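Long-range contacts in Er-derived vesicles protein ERV41 (Saccharomyces cerevisiae, PDB 3ZLC), which helps carry a subset of secretory proteins from the endoplasmic reticulum to the Golgi in COPII-coated vesicles and supports retrograde transport back: residues W34-V39 against Q133-S138; L152-V157 against P232-K237. All blocks are in the same frame, centred on the assembly; numbering follows the deposited sequence.

Contact 1 (W34-V39 against Q133-S138); sequences WLQINV and QITAKS
The carbonyl oxygen of Q36 takes two bonds: the backbone N of T135, 3.0 Å from Q36 O, comes in almost head-on, and a bound water, 3.1 Å from Q36 O, donates a second. The same water bonds to T135 OG1 and, in the N38 conformer modelled here, accepts from N38 ND2, so it joins side chains of both strands on one face of the sheet. Residues 35-39 and 133-136 are neighbouring antiparallel strands of the large mixed sheet in the lumenal domain. Q36 with T135 and N38 with Q133 are hydrogen-bonded pairs; L35 with A136 and I37 with I134 are non-hydrogen-bonded ones. Past the strand end, K137 N still donates to W34 O at 2.7 Å.

Q36 does the most with its side chain. Its CG sits between the backbone N and the carbonyl carbon (chi1 71°), and the extended chain runs across T135 until NE2 donates to A136 O at 3.2 Å, with that oxygen close to the amide plane. This bond sets how the Q36 amide is turned. In the same N38 conformer, ND2 probably helps, donating to Q36 OE1 at 2.9 Å from well above the carbonyl plane. K137 stretches its methylenes along the backbone of 34-35, CE reaching 3.3 Å from L35 O, and its NZ bonds to D33 O.

On the other face I37 and I134 lie side by side, their CG1 atoms 4.1 Å apart. The pairing therefore has two chemically distinct faces: an isoleucine pair, of which I37 packs on V119 of strand 117-126 in the other sheet, and a linked set of amides, threonine hydroxyl and water that ties the strands together beyond their backbone ladder.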
loop_
_atom_site.group_PDB
_atom_site.type_symbol
_atom_site.label_atom_id
_atom_site.label_comp_id
_atom_site.label_asym_id
_atom_site.label_seq_id
_atom_site.Cartn_x
_atom_site.Cartn_y
_atom_site.Cartn_z
ATOM N N TRP A 34 7.135 9.416 13.054
ATOM C CA TRP A 34 8.029 8.276 13.274
ATOM C C TRP A 34 8.346 7.574 11.954
ATOM O O TRP A 34 9.242 6.729 11.886
ATOM C CB TRP A 34 7.386 7.238 14.206
ATOM C CG TRP A 34 7.141 7.698 15.620
ATOM C CD1 TRP A 34 5.926 7.837 16.230
ATOM C CD2 TRP A 34 8.124 8.053 16.602
ATOM N NE1 TRP A 34 6.094 8.266 17.521
ATOM C CE2 TRP A 34 7.433 8.414 17.773
ATOM C CE3 TRP A 34 9.521 8.118 16.602
ATOM C CZ2 TRP A 34 8.085 8.819 18.932
ATOM C CZ3 TRP A 34 10.170 8.519 17.754
ATOM C CH2 TRP A 34 9.454 8.869 18.905
ATOM N N LEU A 35 7.582 7.901 10.910
ATOM C CA LEU A 35 7.605 7.119 9.672
ATOM C C LEU A 35 8.517 7.704 8.607
ATOM O O LEU A 35 8.675 8.930 8.513
ATOM C CB LEU A 35 6.185 6.987 9.097
ATOM C CG LEU A 35 5.191 6.232 9.982
ATOM C CD1 LEU A 35 3.814 6.149 9.333
ATOM C CD2 LEU A 35 5.720 4.846 10.329
ATOM N N GLN A 36 9.116 6.824 7.804
ATOM C CA GLN A 36 9.774 7.247 6.574
ATOM C C GLN A 36 9.299 6.361 5.423
ATOM O O GLN A 36 9.009 5.167 5.606
ATOM C CB GLN A 36 11.302 7.211 6.713
ATOM C CG GLN A 36 11.906 5.809 6.764
ATOM C CD GLN A 36 13.423 5.827 6.640
ATOM O OE1 GLN A 36 13.977 6.491 5.760
ATOM N NE2 GLN A 36 14.100 5.098 7.524
ATOM N N ILE A 37 9.193 6.947 4.237
ATOM C CA ILE A 37 8.706 6.205 3.075
ATOM C C ILE A 37 9.771 6.312 1.987
ATOM O O ILE A 37 10.167 7.428 1.615
ATOM C CB ILE A 37 7.356 6.758 2.618
ATOM C CG1 ILE A 37 6.333 6.616 3.755
ATOM C CG2 ILE A 37 6.851 6.052 1.344
ATOM C CD1 ILE A 37 5.023 7.211 3.438
ATOM N N ASN A 38 10.273 5.160 1.531
ATOM C CA ASN A 38 11.329 5.117 0.520
ATOM C C ASN A 38 10.886 4.359 -0.735
ATOM O O ASN A 38 10.062 3.444 -0.659
ATOM C CB ASN A 38 12.578 4.432 1.082
ATOM C CG ASN A 38 13.338 5.303 2.084
ATOM O OD1 ASN A 38 14.212 6.090 1.707
ATOM N ND2 ASN A 38 13.016 5.150 3.369
ATOM N N VAL A 39 11.449 4.737 -1.881
ATOM C CA VAL A 39 11.273 3.976 -3.116
ATOM C C VAL A 39 12.667 3.557 -3.556
ATOM O O VAL A 39 13.636 4.329 -3.442
ATOM C CB VAL A 39 10.586 4.793 -4.245
ATOM C CG1 VAL A 39 10.676 4.048 -5.575
ATOM C CG2 VAL A 39 9.138 5.033 -3.927
ATOM N N GLN A 133 8.643 1.294 0.406
ATOM C CA GLN A 133 8.858 0.873 1.791
ATOM C C GLN A 133 8.323 1.907 2.781
ATOM O O GLN A 133 8.678 3.093 2.712
ATOM C CB GLN A 133 10.369 0.667 2.057
ATOM C CG GLN A 133 11.088 -0.232 1.032
ATOM C CD GLN A 133 12.565 -0.410 1.346
ATOM O OE1 GLN A 133 13.193 0.478 1.914
ATOM N NE2 GLN A 133 13.119 -1.565 0.988
ATOM N N ILE A 134 7.483 1.452 3.711
ATOM C CA ILE A 134 7.068 2.274 4.849
ATOM C C ILE A 134 7.671 1.683 6.135
ATOM O O ILE A 134 7.254 0.607 6.566
ATOM C CB ILE A 134 5.538 2.264 4.988
ATOM C CG1 ILE A 134 4.876 2.734 3.683
ATOM C CG2 ILE A 134 5.091 3.116 6.170
ATOM C CD1 ILE A 134 3.354 2.628 3.704
ATOM N N THR A 135 8.642 2.374 6.734
ATOM C CA THR A 135 9.314 1.894 7.939
ATOM C C THR A 135 9.485 3.002 8.980
ATOM O O THR A 135 9.070 4.156 8.766
ATOM C CB THR A 135 10.722 1.298 7.635
ATOM O OG1 THR A 135 11.594 2.343 7.195
ATOM C CG2 THR A 135 10.656 0.220 6.569
ATOM N N ALA A 136 10.089 2.652 10.117
ATOM C CA ALA A 136 10.389 3.652 11.146
ATOM C C ALA A 136 11.604 4.469 10.729
ATOM O O ALA A 136 12.496 3.938 10.063
ATOM C CB ALA A 136 10.651 2.988 12.467
ATOM N N LYS A 137 11.643 5.750 11.103
ATOM C CA LYS A 137 12.849 6.557 10.906
ATOM C C LYS A 137 13.949 5.966 11.766
ATOM O O LYS A 137 13.707 5.599 12.919
ATOM C CB LYS A 137 12.622 8.014 11.316
ATOM C CG LYS A 137 11.897 8.864 10.286
ATOM C CD LYS A 137 11.615 10.241 10.869
ATOM C CE LYS A 137 10.744 11.073 9.938
ATOM N NZ LYS A 137 10.405 12.382 10.588
ATOM N N SER A 138 15.152 5.874 11.208
ATOM C CA SER A 138 16.253 5.172 11.860
ATOM C C SER A 138 17.586 5.758 11.426
ATOM O O SER A 138 17.856 5.874 10.231
ATOM C CB SER A 138 16.207 3.680 11.506
ATOM O OG SER A 138 17.467 3.056 11.715
HETATM O O HOH W 1 11.382 6.385 13.748
HETATM O O HOH W 2 11.229 3.289 4.625
#

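Contact 2 (L152-V157 against P232-K237); sequences LKFNHV and PGIFFK
F154 sets CG beside its backbone N (chi1 -68°), which lays the ring on G233, while H156 places CG between its backbone N and the carbonyl carbon (chi1 61°), bringing the imidazole face against I234, whose side chain runs past it in the opposite direction. This is packing between two β-sheets of the lumenal domain: the turn leading into strand 156-163 of the six-stranded sheet meets the start of strand 233-240 in the larger one.

G233 CA stands 3.6 Å from the centroid of the F154 ring and only 2° off its normal, a CH-pi contact squarely over the face. G233 presents this CA from a backbone conformation in which a CB would run into P232 O. P232 adds its CG, 4.1 Å from F154 CE2.

I234 fills the angle between the two aromatic residues. Its CG1 packs on F154 CB and also lies over the imidazole face, while CD1 reaches to 3.6 Å from H156 CB. Both imidazole nitrogens are engaged, NE2 with Y191 OH on strand 188-200, which fixes how the ring is turned. At the other nitrogen, ND1 donates to F154 O over 2.9 Å, with the oxygen close to the ring plane.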
loop_
_atom_site.group_PDB
_atom_site.type_symbol
_atom_site.label_atom_id
_atom_site.label_comp_id
_atom_site.label_asym_id
_atom_site.label_seq_id
_atom_site.Cartn_x
_atom_site.Cartn_y
_atom_site.Cartn_z
ATOM N N LEU A 152 5.794 2.023 17.785
ATOM C CA LEU A 152 5.724 1.452 16.440
ATOM C C LEU A 152 4.691 0.347 16.348
ATOM O O LEU A 152 4.763 -0.638 17.081
ATOM C CB LEU A 152 7.066 0.852 16.034
ATOM C CG LEU A 152 8.251 1.762 15.777
ATOM C CD1 LEU A 152 9.297 0.976 15.013
ATOM C CD2 LEU A 152 7.792 2.963 14.985
ATOM N N LYS A 153 3.738 0.499 15.437
ATOM C CA LYS A 153 2.756 -0.544 15.202
ATOM C C LYS A 153 2.421 -0.525 13.728
ATOM O O LYS A 153 1.964 0.499 13.212
ATOM C CB LYS A 153 1.492 -0.298 16.026
ATOM C CG LYS A 153 1.680 -0.396 17.533
ATOM C CD LYS A 153 0.352 -0.616 18.241
ATOM C CE LYS A 153 -0.290 0.691 18.645
ATOM N NZ LYS A 153 0.504 1.386 19.694
ATOM N N PHE A 154 2.651 -1.642 13.043
ATOM C CA PHE A 154 2.441 -1.667 11.595
ATOM C C PHE A 154 1.123 -2.293 11.143
ATOM O O PHE A 154 0.962 -2.646 9.970
ATOM C CB PHE A 154 3.661 -2.267 10.879
ATOM C CG PHE A 154 4.888 -1.389 10.973
ATOM C CD1 PHE A 154 4.955 -0.197 10.262
ATOM C CD2 PHE A 154 5.958 -1.740 11.793
ATOM C CE1 PHE A 154 6.084 0.634 10.356
ATOM C CE2 PHE A 154 7.088 -0.923 11.892
ATOM C CZ PHE A 154 7.150 0.266 11.174
ATOM N N ASN A 155 0.167 -2.397 12.064
ATOM C CA ASN A 155 -1.225 -2.600 11.668
ATOM C C ASN A 155 -1.552 -1.543 10.619
ATOM O O ASN A 155 -1.096 -0.406 10.706
ATOM C CB ASN A 155 -2.164 -2.442 12.873
ATOM C CG ASN A 155 -1.774 -3.336 14.030
ATOM O OD1 ASN A 155 -1.542 -4.528 13.850
ATOM N ND2 ASN A 155 -1.679 -2.758 15.221
ATOM N N HIS A 156 -2.314 -1.905 9.595
ATOM C CA HIS A 156 -2.556 -0.924 8.550
ATOM C C HIS A 156 -3.838 -1.216 7.801
ATOM O O HIS A 156 -4.356 -2.339 7.839
ATOM C CB HIS A 156 -1.367 -0.864 7.576
ATOM C CG HIS A 156 -1.095 -2.161 6.877
ATOM N ND1 HIS A 156 -0.378 -3.179 7.463
ATOM C CD2 HIS A 156 -1.444 -2.608 5.641
ATOM C CE1 HIS A 156 -0.293 -4.200 6.623
ATOM N NE2 HIS A 156 -0.929 -3.878 5.512
ATOM N N VAL A 157 -4.363 -0.178 7.158
ATOM C CA VAL A 157 -5.538 -0.301 6.305
ATOM C C VAL A 157 -5.127 0.216 4.956
ATOM O O VAL A 157 -4.594 1.319 4.857
ATOM C CB VAL A 157 -6.682 0.605 6.793
ATOM C CG1 VAL A 157 -7.820 0.627 5.755
ATOM C CG2 VAL A 157 -7.195 0.112 8.144
ATOM N N PRO A 232 11.716 -3.297 10.433
ATOM C CA PRO A 232 10.382 -3.812 10.105
ATOM C C PRO A 232 9.501 -2.770 9.421
ATOM O O PRO A 232 9.870 -1.596 9.371
ATOM C CB PRO A 232 9.798 -4.160 11.480
ATOM C CG PRO A 232 10.445 -3.196 12.413
ATOM C CD PRO A 232 11.848 -2.994 11.873
ATOM N N GLY A 233 8.350 -3.187 8.900
ATOM C CA GLY A 233 7.461 -2.231 8.268
ATOM C C GLY A 233 6.517 -2.844 7.266
ATOM O O GLY A 233 6.138 -4.015 7.359
ATOM N N ILE A 234 6.119 -2.031 6.302
ATOM C CA ILE A 234 5.142 -2.456 5.318
ATOM C C ILE A 234 5.799 -2.236 3.963
ATOM O O ILE A 234 6.200 -1.113 3.636
ATOM C CB ILE A 234 3.850 -1.619 5.419
ATOM C CG1 ILE A 234 3.203 -1.782 6.803
ATOM C CG2 ILE A 234 2.851 -2.050 4.334
ATOM C CD1 ILE A 234 2.203 -0.663 7.162
ATOM N N PHE A 235 5.922 -3.306 3.179
ATOM C CA PHE A 235 6.675 -3.246 1.922
ATOM C C PHE A 235 5.841 -3.683 0.723
ATOM O O PHE A 235 5.204 -4.743 0.742
ATOM C CB PHE A 235 7.914 -4.140 2.017
ATOM C CG PHE A 235 8.864 -3.766 3.148
ATOM C CD1 PHE A 235 8.636 -4.213 4.450
ATOM C CD2 PHE A 235 9.995 -2.998 2.900
ATOM C CE1 PHE A 235 9.514 -3.876 5.491
ATOM C CE2 PHE A 235 10.887 -2.661 3.937
ATOM C CZ PHE A 235 10.643 -3.102 5.227
ATOM N N PHE A 236 5.863 -2.875 -0.328
ATOM C CA PHE A 236 5.166 -3.227 -1.564
ATOM C C PHE A 236 6.207 -3.476 -2.641
ATOM O O PHE A 236 6.839 -2.533 -3.120
ATOM C CB PHE A 236 4.277 -2.072 -2.003
ATOM C CG PHE A 236 3.181 -1.731 -1.014
ATOM C CD1 PHE A 236 3.401 -0.808 -0.001
ATOM C CD2 PHE A 236 1.919 -2.322 -1.115
ATOM C CE1 PHE A 236 2.381 -0.471 0.911
ATOM C CE2 PHE A 236 0.896 -1.995 -0.211
ATOM C CZ PHE A 236 1.129 -1.069 0.803
ATOM N N LYS A 237 6.422 -4.736 -2.994
ATOM C CA LYS A 237 7.335 -5.047 -4.087
ATOM C C LYS A 237 6.526 -5.084 -5.365
ATOM O O LYS A 237 5.382 -5.571 -5.383
ATOM C CB LYS A 237 8.031 -6.389 -3.861
ATOM C CG LYS A 237 8.850 -6.435 -2.581
ATOM C CD LYS A 237 10.264 -6.928 -2.847
ATOM C CE LYS A 237 11.055 -7.052 -1.547
ATOM N NZ LYS A 237 12.463 -7.499 -1.772
#

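How the contacts relate
Contact 1 and contact 2 have centres about 10 Å apart and share the large mixed sheet, where strand 130-136 lies between 35-41 and 233-240. Their backbones join directly: I134 N is 2.9 Å from I234 O, a probable hydrogen bond, so I134, in a non-hydrogen-bonded pair with I37, turns its N to the other neighbour, strand 233-240. Side chains extend the junction, with Q133 CG 3.5 Å from F235 CD2 and A136 CB 3.5 Å from L152 CD1. Contact 1 works within the sheet through its ladder, whereas contact 2 reaches across to the six-stranded sheet by packing. In sequence they follow one another, 34-138 and then 152-237, together linking early and late parts of the lumenal domain.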